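Local coordinates for twitching motility pilus retraction protein (PDB 5ZFQ), which probably acts as the hexameric ATPase motor that powers retraction of type IV pili, using ATP hydrolysis to drive pilus disassembly, at residues A[37-42]-A[59-64]; A[87-92]-A[111-116]; A[127-132]-A[190-195]; A[213-218]-A[234-239]; A[302-307]-A[355-360]. All coordinates share one frame; numbering follows the deposited sequence. Where two conformers were deposited one is given.

Interaction 1 of 5, residues A[37-42]-A[59-64]; sequences VNRGGS and QLIPLE
R39 reaches across to I61 and L63 with the end of its long side chain. Its CB already heads toward residues 59-64, and CG stands anti to the carbonyl carbon (chi1 -63°), beside the backbone N. None of CB, CG, CD or NE is close to the strand segment; at CD the gap to L63 CD2 is still 5.1 Å. The chain runs straight through chi2, then bends at chi3 (63°), which swings the guanidinium round to where it meets the two apolar residues. There NH1 comes 3.7 Å from L63 CD2, the two side chains lying alongside and pointing opposite ways. NH2 lies farther out, 4.2 Å from I61 CG2. Both methyls approach the guanidinium obliquely, so the contact is van der Waals packing at the charged tip. NH1 also makes a weak, long ion pair with E35 on the preceding helix. L63 is buried and packs on L32 and E35 as well, while R39 remains exposed. The backbone on the arginine side is fixed by helix termination: G40, with positive phi, is the C-prime residue of a Schellman motif, its N bonded to V37 O at 2.9 Å. The whole is a helix C-terminus docked beside edge strand 59-62 of the antiparallel sheet in the N-terminal domain, which is PAS-like in PilT proteins.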
# COMPACT_ATOMS: atom_id res chain seq x y z
N VAL A 37 -38.17 25.33 19.86
CA VAL A 37 -39.26 25.01 18.95
C VAL A 37 -40.36 26.06 19.03
O VAL A 37 -40.79 26.57 17.99
CB VAL A 37 -39.86 23.61 19.24
CG1 VAL A 37 -41.06 23.35 18.34
CG2 VAL A 37 -38.82 22.51 19.03
N ASN A 38 -40.80 26.39 20.25
CA ASN A 38 -41.83 27.41 20.47
C ASN A 38 -41.54 28.71 19.74
O ASN A 38 -42.46 29.36 19.22
CB ASN A 38 -41.98 27.70 21.96
CG ASN A 38 -42.81 26.66 22.69
OD1 ASN A 38 -43.47 25.83 22.07
ND2 ASN A 38 -42.77 26.70 24.02
N ARG A 39 -40.26 29.09 19.67
CA ARG A 39 -39.91 30.39 19.11
C ARG A 39 -39.61 30.32 17.61
O ARG A 39 -39.13 31.30 17.02
CB ARG A 39 -38.73 31.00 19.88
CG ARG A 39 -39.09 31.27 21.32
CD ARG A 39 -38.00 32.00 22.02
NE ARG A 39 -37.79 33.31 21.42
CZ ARG A 39 -36.79 34.10 21.76
NH1 ARG A 39 -35.93 33.71 22.69
NH2 ARG A 39 -36.63 35.27 21.17
N GLY A 40 -39.93 29.19 16.99
CA GLY A 40 -39.74 29.02 15.56
C GLY A 40 -38.27 29.01 15.20
O GLY A 40 -37.88 29.50 14.13
N GLY A 41 -37.45 28.47 16.09
CA GLY A 41 -36.02 28.41 15.86
C GLY A 41 -35.63 27.17 15.09
O GLY A 41 -36.41 26.21 14.99
N SER A 42 -34.41 27.17 14.54
CA SER A 42 -33.91 26.01 13.79
C SER A 42 -32.71 25.40 14.51
O SER A 42 -32.56 24.18 14.54
CB SER A 42 -33.52 26.40 12.35
OG SER A 42 -32.50 27.37 12.30
N GLN A 59 -31.16 34.46 12.20
CA GLN A 59 -30.51 35.30 13.21
C GLN A 59 -30.18 34.57 14.52
O GLN A 59 -31.05 33.96 15.14
CB GLN A 59 -31.40 36.52 13.53
CG GLN A 59 -30.65 37.85 13.75
CD GLN A 59 -29.56 38.16 12.71
OE1 GLN A 59 -29.71 37.87 11.51
NE2 GLN A 59 -28.46 38.78 13.16
N LEU A 60 -28.91 34.63 14.93
CA LEU A 60 -28.55 34.15 16.25
C LEU A 60 -29.11 35.10 17.30
O LEU A 60 -29.03 36.32 17.17
CB LEU A 60 -27.04 34.01 16.42
CG LEU A 60 -26.45 32.72 15.87
CD1 LEU A 60 -24.95 32.66 16.13
CD2 LEU A 60 -27.17 31.52 16.47
N ILE A 61 -29.69 34.50 18.33
CA ILE A 61 -30.37 35.22 19.39
C ILE A 61 -30.02 34.57 20.72
O ILE A 61 -30.33 33.39 20.95
CB ILE A 61 -31.90 35.20 19.22
CG1 ILE A 61 -32.32 35.88 17.93
CG2 ILE A 61 -32.56 35.84 20.39
CD1 ILE A 61 -33.81 35.70 17.63
N PRO A 62 -29.35 35.32 21.60
CA PRO A 62 -29.06 34.79 22.94
C PRO A 62 -30.33 34.65 23.80
O PRO A 62 -31.18 35.53 23.76
CB PRO A 62 -28.10 35.82 23.53
CG PRO A 62 -28.26 37.06 22.66
CD PRO A 62 -28.64 36.58 21.31
N LEU A 63 -30.47 33.55 24.55
CA LEU A 63 -31.58 33.44 25.52
C LEU A 63 -31.36 34.31 26.77
O LEU A 63 -30.22 34.67 27.13
CB LEU A 63 -31.81 31.98 25.95
CG LEU A 63 -32.24 30.93 24.91
CD1 LEU A 63 -32.66 29.60 25.57
CD2 LEU A 63 -33.32 31.43 23.93
N GLU A 64 -32.44 34.66 27.45
CA GLU A 64 -32.34 35.51 28.63
C GLU A 64 -31.93 34.68 29.86
O GLU A 64 -32.72 34.49 30.79
CB GLU A 64 -33.66 36.24 28.88
CG GLU A 64 -33.53 37.40 29.85
CD GLU A 64 -34.87 37.88 30.40
OE1 GLU A 64 -35.84 37.97 29.62
OE2 GLU A 64 -34.94 38.15 31.62

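Interaction 2 of 5, residues A[87-92]-A[111-116]; sequences HKFEEA and VFIQRG
F89 drives its ring from helix 87-92 onto V111, F112 and I113. With CG anti to the backbone N (chi1 176°), the ring projects from the helix straight at the strand. V111 CG1 lies over one face, 3.7 Å from the ring centroid and 22° off the normal, a CH-pi contact in which the valine side chain is set roughly square to that of the phenylalanine. The backbone of F112 sits at the ring edge, its CA 3.8 Å from F89 CE1. I113 folds at both chi1 and chi2 (-58°) to carry CD1 within 3.6 Å of F89 CZ. Cutting F89 back to an alanine is likely to leave V111 CG1 and I113 CD1 without their aromatic partner and open a gap between helix and strand. Farther along, R115 NE (2.9 Å) and NH2 both bond Q114 OE1 in the guanidinium plane, while its NH1 bonds H192 O of a neighbouring subunit. Chemically the segment divides in two: dispersion forces hold the buried helix face, and polar groups beyond it serve the subunit interface.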
# COMPACT_ATOMS: atom_id res chain seq x y z
N HIS A 87 -19.58 7.09 25.67
CA HIS A 87 -18.31 6.39 25.48
C HIS A 87 -17.78 6.65 24.07
O HIS A 87 -16.59 6.85 23.87
CB HIS A 87 -18.47 4.88 25.74
CG HIS A 87 -17.20 4.09 25.61
ND1 HIS A 87 -16.72 3.64 24.40
CD2 HIS A 87 -16.34 3.63 26.56
CE1 HIS A 87 -15.60 2.97 24.60
NE2 HIS A 87 -15.35 2.94 25.89
N LYS A 88 -18.67 6.63 23.08
CA LYS A 88 -18.25 6.86 21.71
C LYS A 88 -17.64 8.27 21.59
O LYS A 88 -16.56 8.45 21.01
CB LYS A 88 -19.40 6.67 20.72
CG LYS A 88 -18.93 6.44 19.26
CD LYS A 88 -20.06 6.55 18.22
CE LYS A 88 -19.53 6.21 16.81
NZ LYS A 88 -20.36 6.77 15.66
N PHE A 89 -18.32 9.26 22.18
CA PHE A 89 -17.86 10.65 22.20
C PHE A 89 -16.52 10.88 22.96
O PHE A 89 -15.68 11.66 22.52
CB PHE A 89 -18.95 11.54 22.81
CG PHE A 89 -18.53 12.99 22.96
CD1 PHE A 89 -18.27 13.77 21.84
CD2 PHE A 89 -18.39 13.56 24.23
CE1 PHE A 89 -17.88 15.10 21.99
CE2 PHE A 89 -18.00 14.89 24.38
CZ PHE A 89 -17.75 15.66 23.25
N GLU A 90 -16.34 10.23 24.10
CA GLU A 90 -15.14 10.44 24.90
C GLU A 90 -13.91 9.83 24.25
O GLU A 90 -12.79 10.28 24.49
CB GLU A 90 -15.34 9.89 26.32
CG GLU A 90 -16.11 10.87 27.19
CD GLU A 90 -16.51 10.33 28.55
OE1 GLU A 90 -16.43 9.10 28.76
OE2 GLU A 90 -16.92 11.16 29.40
N GLU A 91 -14.11 8.81 23.41
CA GLU A 91 -13.02 8.23 22.66
C GLU A 91 -12.69 9.09 21.42
O GLU A 91 -11.53 9.20 21.02
CB GLU A 91 -13.37 6.79 22.26
CG GLU A 91 -12.42 6.14 21.24
CD GLU A 91 -12.82 6.40 19.77
OE1 GLU A 91 -14.01 6.70 19.50
OE2 GLU A 91 -11.93 6.31 18.88
N ALA A 92 -13.72 9.70 20.84
CA ALA A 92 -13.63 10.31 19.52
C ALA A 92 -13.53 11.84 19.52
O ALA A 92 -13.01 12.42 18.55
CB ALA A 92 -14.84 9.90 18.70
N VAL A 111 -22.18 17.02 19.08
CA VAL A 111 -21.41 17.27 20.29
C VAL A 111 -19.96 17.23 19.95
O VAL A 111 -19.51 16.27 19.32
CB VAL A 111 -21.70 16.22 21.38
CG1 VAL A 111 -21.02 16.61 22.69
CG2 VAL A 111 -23.18 16.05 21.58
N PHE A 112 -19.21 18.25 20.34
CA PHE A 112 -17.78 18.29 20.01
C PHE A 112 -17.01 18.93 21.17
O PHE A 112 -17.62 19.39 22.14
CB PHE A 112 -17.52 19.05 18.68
CG PHE A 112 -18.05 20.48 18.65
CD1 PHE A 112 -19.40 20.74 18.40
CD2 PHE A 112 -17.19 21.57 18.80
CE1 PHE A 112 -19.88 22.06 18.34
CE2 PHE A 112 -17.66 22.89 18.75
CZ PHE A 112 -19.00 23.14 18.52
N ILE A 113 -15.68 18.92 21.05
CA ILE A 113 -14.83 19.57 22.03
C ILE A 113 -14.25 20.85 21.43
O ILE A 113 -13.65 20.84 20.33
CB ILE A 113 -13.66 18.66 22.52
CG1 ILE A 113 -14.20 17.41 23.24
CG2 ILE A 113 -12.77 19.42 23.49
CD1 ILE A 113 -15.09 17.72 24.43
N GLN A 114 -14.43 21.95 22.13
CA GLN A 114 -13.71 23.16 21.74
C GLN A 114 -13.06 23.76 22.97
O GLN A 114 -13.69 23.91 24.01
CB GLN A 114 -14.64 24.15 21.02
CG GLN A 114 -15.66 24.87 21.89
CD GLN A 114 -15.12 26.20 22.41
OE1 GLN A 114 -14.42 26.94 21.69
NE2 GLN A 114 -15.44 26.51 23.68
N ARG A 115 -11.77 24.06 22.84
CA ARG A 115 -10.96 24.63 23.91
C ARG A 115 -11.15 23.89 25.26
O ARG A 115 -11.31 24.51 26.32
CB ARG A 115 -11.28 26.13 24.04
CG ARG A 115 -10.54 26.96 22.99
CD ARG A 115 -10.90 28.43 23.06
NE ARG A 115 -12.26 28.71 22.55
CZ ARG A 115 -12.78 29.94 22.43
NH1 ARG A 115 -12.06 31.01 22.78
NH2 ARG A 115 -14.02 30.10 21.97
N GLY A 116 -11.14 22.56 25.19
CA GLY A 116 -11.22 21.73 26.37
C GLY A 116 -12.63 21.51 26.91
O GLY A 116 -12.81 20.80 27.92

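Interaction 3 of 5, residues A[127-132]-A[190-195]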
# COMPACT_ATOMS: atom_id res chain seq x y z
N TYR A 127 -41.38 17.82 11.19
CA TYR A 127 -42.28 16.71 10.91
C TYR A 127 -42.75 16.81 9.46
O TYR A 127 -42.76 15.82 8.71
CB TYR A 127 -43.49 16.70 11.85
CG TYR A 127 -43.23 16.22 13.28
CD1 TYR A 127 -43.01 14.85 13.55
CD2 TYR A 127 -43.26 17.11 14.36
CE1 TYR A 127 -42.80 14.39 14.88
CE2 TYR A 127 -43.05 16.66 15.69
CZ TYR A 127 -42.82 15.30 15.94
OH TYR A 127 -42.60 14.86 17.23
N LYS A 128 -43.12 18.03 9.07
CA LYS A 128 -43.72 18.25 7.76
C LYS A 128 -42.66 18.52 6.69
O LYS A 128 -41.87 19.46 6.78
CB LYS A 128 -44.74 19.40 7.83
CG LYS A 128 -45.56 19.57 6.56
CD LYS A 128 -46.64 20.65 6.71
CE LYS A 128 -47.54 20.74 5.46
NZ LYS A 128 -48.90 20.17 5.69
N ILE A 129 -42.65 17.65 5.68
CA ILE A 129 -41.73 17.76 4.55
C ILE A 129 -42.23 18.74 3.48
O ILE A 129 -43.26 18.50 2.82
CB ILE A 129 -41.47 16.38 3.91
CG1 ILE A 129 -40.55 15.53 4.79
CG2 ILE A 129 -40.87 16.56 2.52
CD1 ILE A 129 -41.24 14.72 5.89
N LEU A 130 -41.50 19.84 3.33
CA LEU A 130 -41.73 20.85 2.29
C LEU A 130 -42.03 20.25 0.91
O LEU A 130 -41.44 19.24 0.51
CB LEU A 130 -40.51 21.76 2.17
CG LEU A 130 -40.14 22.56 3.42
CD1 LEU A 130 -38.72 23.11 3.28
CD2 LEU A 130 -41.16 23.68 3.67
N THR A 131 -42.94 20.88 0.18
CA THR A 131 -43.29 20.37 -1.15
C THR A 131 -42.46 21.02 -2.29
O THR A 131 -41.69 21.95 -2.07
CB THR A 131 -44.81 20.55 -1.43
OG1 THR A 131 -45.15 19.88 -2.65
CG2 THR A 131 -45.20 22.02 -1.52
N PHE A 132 -42.62 20.49 -3.50
CA PHE A 132 -41.98 21.04 -4.68
C PHE A 132 -42.33 22.51 -4.88
O PHE A 132 -41.46 23.33 -5.17
CB PHE A 132 -42.38 20.25 -5.92
CG PHE A 132 -42.08 18.79 -5.83
CD1 PHE A 132 -42.96 17.92 -5.22
CD2 PHE A 132 -40.90 18.29 -6.35
CE1 PHE A 132 -42.69 16.57 -5.14
CE2 PHE A 132 -40.61 16.95 -6.27
CZ PHE A 132 -41.51 16.09 -5.66
N TYR A 190 -34.04 14.24 6.78
CA TYR A 190 -35.48 14.31 6.96
C TYR A 190 -36.07 12.93 7.19
O TYR A 190 -35.72 11.98 6.49
CB TYR A 190 -36.13 15.00 5.74
CG TYR A 190 -35.67 16.45 5.59
CD1 TYR A 190 -36.30 17.47 6.31
CD2 TYR A 190 -34.58 16.79 4.78
CE1 TYR A 190 -35.87 18.78 6.23
CE2 TYR A 190 -34.15 18.13 4.69
CZ TYR A 190 -34.81 19.10 5.42
OH TYR A 190 -34.41 20.42 5.37
N LEU A 191 -36.95 12.81 8.19
CA LEU A 191 -37.53 11.50 8.50
C LEU A 191 -38.84 11.25 7.75
O LEU A 191 -39.57 12.19 7.41
CB LEU A 191 -37.74 11.35 10.00
CG LEU A 191 -36.46 11.31 10.83
CD1 LEU A 191 -36.70 11.62 12.30
CD2 LEU A 191 -35.76 9.98 10.67
N HIS A 192 -39.14 9.98 7.47
CA HIS A 192 -40.36 9.64 6.76
C HIS A 192 -41.18 8.61 7.52
O HIS A 192 -40.71 7.50 7.78
CB HIS A 192 -40.04 9.13 5.35
CG HIS A 192 -39.36 10.14 4.47
ND1 HIS A 192 -40.06 11.10 3.75
CD2 HIS A 192 -38.05 10.32 4.16
CE1 HIS A 192 -39.20 11.84 3.06
NE2 HIS A 192 -37.98 11.39 3.29
N PRO A 193 -42.42 8.97 7.86
CA PRO A 193 -43.38 8.02 8.42
C PRO A 193 -43.84 7.07 7.33
O PRO A 193 -43.68 7.41 6.15
CB PRO A 193 -44.53 8.93 8.88
CG PRO A 193 -44.52 10.03 7.84
CD PRO A 193 -43.06 10.25 7.48
N HIS A 194 -44.37 5.91 7.65
CA HIS A 194 -44.95 5.11 6.57
C HIS A 194 -46.22 5.80 6.09
O HIS A 194 -47.05 6.24 6.90
CB HIS A 194 -45.27 3.68 7.00
CG HIS A 194 -44.10 2.96 7.60
ND1 HIS A 194 -42.94 2.72 6.89
CD2 HIS A 194 -43.92 2.43 8.83
CE1 HIS A 194 -42.09 2.08 7.67
NE2 HIS A 194 -42.65 1.89 8.85
N LYS A 195 -46.36 5.93 4.78
CA LYS A 195 -47.64 6.33 4.22
C LYS A 195 -48.18 5.12 3.45
O LYS A 195 -48.70 4.20 4.07
CB LYS A 195 -47.50 7.59 3.37
CG LYS A 195 -47.13 8.78 4.26
CD LYS A 195 -47.14 10.11 3.56
CE LYS A 195 -46.71 11.20 4.51
NZ LYS A 195 -46.66 12.56 3.87
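I129 carries nearly all of this contact, pressing its CG1-CD1 branch on L191 and H192. CG1 stands anti to the carbonyl carbon (chi1 -75°), and chi2 then turns CD1 to the backbone of the other loop, where it lies 3.4 Å from L191 O. Looser is the approach of I129 CG1 to H192 CE1, 4.3 Å and oblique to the imidazole. The carbonyl and the ring thus meet neighbouring atoms of one aliphatic branch, and H192 is buried there. On the other side things open up: Y127 and K128 turn their CB atoms away and are exposed, and L130 is exposed too. K195 makes no contact with 127-132; its NZ forms a salt bridge with D171. Residues 127-132 lead from strand 117-125, in the N-terminal sheet, to helix 132-135 at the start of the ATPase domain. Residues 190-195 run between strands 180-185 and 198-203, with Y190 and H192 resting on helix 162-176 and H194 NE2 bonded to T48 O of a neighbouring subunit.

Interaction 4 of 5, residues A[213-218]-A[234-239]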
# COMPACT_ATOMS: atom_id res chain seq x y z
N ASN A 213 -20.97 -1.30 3.75
CA ASN A 213 -21.74 -2.30 4.48
C ASN A 213 -23.21 -2.30 4.06
O ASN A 213 -23.78 -3.34 3.74
CB ASN A 213 -21.63 -2.08 6.00
CG ASN A 213 -20.41 -2.76 6.63
OD1 ASN A 213 -19.49 -3.19 5.93
ND2 ASN A 213 -20.40 -2.82 7.97
N ALA A 214 -23.83 -1.13 4.06
CA ALA A 214 -25.25 -1.04 3.81
C ALA A 214 -25.62 -1.45 2.38
O ALA A 214 -26.72 -1.93 2.12
CB ALA A 214 -25.75 0.36 4.11
N LEU A 215 -24.69 -1.26 1.45
CA LEU A 215 -24.96 -1.62 0.06
C LEU A 215 -24.68 -3.10 -0.23
O LEU A 215 -25.21 -3.68 -1.17
CB LEU A 215 -24.14 -0.74 -0.88
CG LEU A 215 -24.69 0.67 -1.03
CD1 LEU A 215 -23.71 1.51 -1.82
CD2 LEU A 215 -26.05 0.58 -1.71
N LYS A 216 -23.84 -3.70 0.60
CA LYS A 216 -23.45 -5.09 0.42
C LYS A 216 -24.64 -6.04 0.43
O LYS A 216 -24.56 -7.13 -0.14
CB LYS A 216 -22.47 -5.50 1.51
CG LYS A 216 -21.96 -6.90 1.35
CD LYS A 216 -21.29 -7.39 2.63
CE LYS A 216 -20.60 -8.72 2.40
NZ LYS A 216 -19.92 -9.11 3.66
N TYR A 217 -25.74 -5.62 1.07
CA TYR A 217 -26.90 -6.48 1.25
C TYR A 217 -28.20 -5.86 0.75
O TYR A 217 -29.27 -6.43 0.96
CB TYR A 217 -27.07 -6.85 2.73
CG TYR A 217 -26.01 -7.75 3.28
CD1 TYR A 217 -25.49 -8.81 2.53
CD2 TYR A 217 -25.48 -7.54 4.55
CE1 TYR A 217 -24.49 -9.65 3.04
CE2 TYR A 217 -24.49 -8.37 5.08
CZ TYR A 217 -23.99 -9.42 4.32
OH TYR A 217 -23.00 -10.23 4.86
N ILE A 218 -28.10 -4.71 0.11
CA ILE A 218 -29.29 -4.00 -0.35
C ILE A 218 -30.17 -4.85 -1.29
O ILE A 218 -31.41 -4.75 -1.28
CB ILE A 218 -28.92 -2.67 -1.04
CG1 ILE A 218 -30.16 -1.80 -1.25
CG2 ILE A 218 -28.11 -2.91 -2.35
CD1 ILE A 218 -30.70 -1.26 0.02
N LEU A 234 -16.07 3.48 -6.70
CA LEU A 234 -16.45 2.68 -7.86
C LEU A 234 -17.53 1.68 -7.44
O LEU A 234 -18.43 1.34 -8.22
CB LEU A 234 -15.25 1.95 -8.46
CG LEU A 234 -14.19 2.81 -9.16
CD1 LEU A 234 -12.97 1.98 -9.53
CD2 LEU A 234 -14.78 3.45 -10.39
N GLU A 235 -17.42 1.23 -6.19
CA GLU A 235 -18.31 0.22 -5.64
C GLU A 235 -19.75 0.73 -5.48
O GLU A 235 -20.70 0.03 -5.85
CB GLU A 235 -17.77 -0.26 -4.29
CG GLU A 235 -18.58 -1.40 -3.70
CD GLU A 235 -17.83 -2.17 -2.62
OE1 GLU A 235 -16.57 -2.09 -2.59
OE2 GLU A 235 -18.51 -2.87 -1.82
N THR A 236 -19.90 1.93 -4.93
CA THR A 236 -21.21 2.54 -4.74
C THR A 236 -21.90 2.83 -6.08
O THR A 236 -23.09 2.55 -6.25
CB THR A 236 -21.10 3.85 -3.90
OG1 THR A 236 -20.58 3.55 -2.59
CG2 THR A 236 -22.46 4.53 -3.75
N ILE A 237 -21.15 3.38 -7.04
CA ILE A 237 -21.69 3.63 -8.37
C ILE A 237 -22.21 2.33 -9.02
O ILE A 237 -23.29 2.30 -9.65
CB ILE A 237 -20.63 4.27 -9.28
CG1 ILE A 237 -20.26 5.65 -8.76
CG2 ILE A 237 -21.11 4.42 -10.71
CD1 ILE A 237 -19.21 6.31 -9.63
N GLU A 238 -21.43 1.27 -8.85
CA GLU A 238 -21.75 -0.03 -9.42
C GLU A 238 -22.99 -0.62 -8.78
O GLU A 238 -23.71 -1.38 -9.41
CB GLU A 238 -20.58 -0.99 -9.25
CG GLU A 238 -19.78 -1.24 -10.50
CD GLU A 238 -18.50 -1.98 -10.20
OE1 GLU A 238 -18.29 -2.31 -9.01
OE2 GLU A 238 -17.69 -2.23 -11.13
N ALA A 239 -23.21 -0.29 -7.52
CA ALA A 239 -24.40 -0.76 -6.83
C ALA A 239 -25.62 -0.00 -7.34
O ALA A 239 -26.64 -0.60 -7.67
CB ALA A 239 -24.25 -0.63 -5.32
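L215 points its CD1 methyl between T236 and A239 on the facing helix. The leucine lies across the threonine, so that one methyl meets the branched end of T236 broadside: L215 CD1 is 3.8 Å from T236 CG2 and equally 3.8 Å from T236 OG1. One turn along, A239 directs its CB toward the leucine, reaching within 4.1 Å of L215 CD1. The small alanine is consistent with the close backbones, L215 CA and A239 CA being 7.0 Å apart. At chi1 -62° the T236 hydroxyl lies beside the backbone N, with the methyl CG2 turned to the far side from that N; OG1 is hydrogen-bonded to D233, just before the helix. V228 of strand 225-230 touches both L215 and T236, tying the two helices to the central sheet. Outside this patch K216 CD lies over one face of the Y217 ring, and Y217 packs on N110 of a neighbouring subunit. The contact is van der Waals packing round one leucine methyl, which also rests on a hydroxyl oxygen whose polar need is met by D233.

Interaction 5 of 5, residues A[302-307]-A[355-360]; sequences GRVLAL and RRISLD
R356 and I357 both settle on V304 of the edge strand. Just before them R355, with positive phi, closes helix 344-353 in a Schellman motif. R356 then points its CB at the strand and bends at chi2 (-77°) and chi3 (-48°), folding the guanidinium back so that V304 CG1 lies over one of its faces, 3.4 Å from R356 NH2 and 3.8 Å from R356 CZ. Next comes I357, buried, whose CG2 meets the other valine methyl, V304 CG2. The isoleucine's CG1 stands between backbone N and carbonyl carbon (chi1 73°), which turns CG2 rather than the longer branch to the valine. S358 follows at the N-cap position of helix 359-365, which L359 and D360 begin. With an alanine in place of V304, the R356 guanidinium would probably lose its CG1 cover and I357 CG2 its mate. Strand 303-310, an edge strand of the mixed sheet within this chain, pairs antiparallel with 286-296, where V304 bonds L295; helix 344-353 receives R356 on L351 and I357 on L348, and R356 also bonds V298 through its backbone.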
# COMPACT_ATOMS: atom_id res chain seq x y z
N GLY A 302 -31.08 35.73 2.64
CA GLY A 302 -31.74 34.47 2.33
C GLY A 302 -31.16 33.85 1.08
O GLY A 302 -30.24 34.39 0.48
N ARG A 303 -31.69 32.70 0.68
CA ARG A 303 -31.13 31.95 -0.45
C ARG A 303 -32.18 31.43 -1.43
O ARG A 303 -33.18 30.84 -1.02
CB ARG A 303 -30.29 30.77 0.05
CG ARG A 303 -29.01 31.17 0.76
CD ARG A 303 -28.07 30.00 0.93
NE ARG A 303 -28.50 29.06 1.97
CZ ARG A 303 -27.99 27.84 2.13
NH1 ARG A 303 -27.03 27.42 1.30
NH2 ARG A 303 -28.42 27.04 3.10
N VAL A 304 -31.88 31.56 -2.71
CA VAL A 304 -32.73 31.09 -3.79
C VAL A 304 -32.06 29.93 -4.51
O VAL A 304 -30.88 29.79 -4.48
CB VAL A 304 -33.06 32.18 -4.79
CG1 VAL A 304 -33.86 33.26 -4.13
CG2 VAL A 304 -31.82 32.77 -5.39
N LEU A 305 -32.85 29.09 -5.14
CA LEU A 305 -32.34 27.94 -5.82
C LEU A 305 -32.19 28.08 -7.32
O LEU A 305 -33.04 28.58 -7.97
CB LEU A 305 -33.21 26.75 -5.52
CG LEU A 305 -32.69 25.45 -6.11
CD1 LEU A 305 -31.60 24.88 -5.25
CD2 LEU A 305 -33.79 24.45 -6.33
N ALA A 306 -31.04 27.67 -7.81
CA ALA A 306 -30.72 27.66 -9.22
C ALA A 306 -30.58 26.19 -9.55
O ALA A 306 -29.97 25.43 -8.85
CB ALA A 306 -29.48 28.44 -9.51
N LEU A 307 -31.12 25.79 -10.66
CA LEU A 307 -31.23 24.37 -10.93
C LEU A 307 -31.02 24.04 -12.41
O LEU A 307 -31.68 24.62 -13.30
CB LEU A 307 -32.60 23.86 -10.47
CG LEU A 307 -33.01 22.42 -10.74
CD1 LEU A 307 -32.36 21.42 -9.78
CD2 LEU A 307 -34.53 22.33 -10.71
N ARG A 355 -35.79 38.99 -10.61
CA ARG A 355 -34.97 39.76 -9.67
C ARG A 355 -34.76 39.06 -8.32
O ARG A 355 -34.79 39.69 -7.26
CB ARG A 355 -35.60 41.14 -9.41
CG ARG A 355 -35.62 42.08 -10.62
CD ARG A 355 -36.53 43.24 -10.32
NE ARG A 355 -36.62 44.17 -11.43
CZ ARG A 355 -37.42 44.01 -12.49
NH1 ARG A 355 -38.19 42.93 -12.61
NH2 ARG A 355 -37.45 44.94 -13.44
N ARG A 356 -34.54 37.75 -8.38
CA ARG A 356 -34.29 36.96 -7.18
C ARG A 356 -32.79 36.93 -6.82
O ARG A 356 -32.43 36.81 -5.65
CB ARG A 356 -34.82 35.54 -7.36
CG ARG A 356 -36.22 35.45 -7.99
CD ARG A 356 -37.35 35.80 -7.00
NE ARG A 356 -37.22 35.11 -5.71
CZ ARG A 356 -37.34 33.80 -5.52
NH1 ARG A 356 -37.60 32.97 -6.54
NH2 ARG A 356 -37.21 33.30 -4.29
N ILE A 357 -31.93 37.06 -7.84
CA ILE A 357 -30.48 37.15 -7.65
C ILE A 357 -29.92 38.36 -8.40
O ILE A 357 -30.58 38.91 -9.27
CB ILE A 357 -29.73 35.87 -8.14
CG1 ILE A 357 -29.72 35.80 -9.67
CG2 ILE A 357 -30.33 34.62 -7.54
CD1 ILE A 357 -29.06 34.54 -10.20
N SER A 358 -28.69 38.76 -8.07
CA SER A 358 -28.09 39.91 -8.74
C SER A 358 -27.17 39.49 -9.88
O SER A 358 -26.68 38.36 -9.91
CB SER A 358 -27.31 40.77 -7.74
OG SER A 358 -26.06 40.18 -7.43
N LEU A 359 -26.95 40.40 -10.83
CA LEU A 359 -26.10 40.15 -11.98
C LEU A 359 -24.69 39.67 -11.58
O LEU A 359 -24.16 38.77 -12.23
CB LEU A 359 -26.02 41.42 -12.86
CG LEU A 359 -25.43 41.30 -14.28
CD1 LEU A 359 -26.35 40.55 -15.22
CD2 LEU A 359 -25.04 42.65 -14.88
N ASP A 360 -24.10 40.26 -10.53
CA ASP A 360 -22.78 39.83 -10.04
C ASP A 360 -22.77 38.35 -9.68
O ASP A 360 -21.97 37.57 -10.21
CB ASP A 360 -22.33 40.61 -8.79
CG ASP A 360 -21.93 42.04 -9.10
OD1 ASP A 360 -21.80 42.37 -10.30
OD2 ASP A 360 -21.69 42.81 -8.13

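How the interactions relate
The five contacts follow one another along the chain without nesting. Interactions 1 and 2, with centres 25 Å apart, both belong to the N-terminal antiparallel sheet, to which 59-62 gives one edge strand and 105-114 an inner one. Interaction 3 lies where the chain passes to the ATPase domain, its nearest atoms about 7 Å from interaction 1 and about 8 Å from interaction 5. Interaction 4 packs helices 211-216 and 234-245 against the mixed sheet, and interaction 5 uses its edge strand 303-310; they lie on opposite sides of the chain's centre. The assembly brings interactions 2 and 3 together: R115 of one subunit bonds H192 O of another, consistent with domain movements being coupled between subunits.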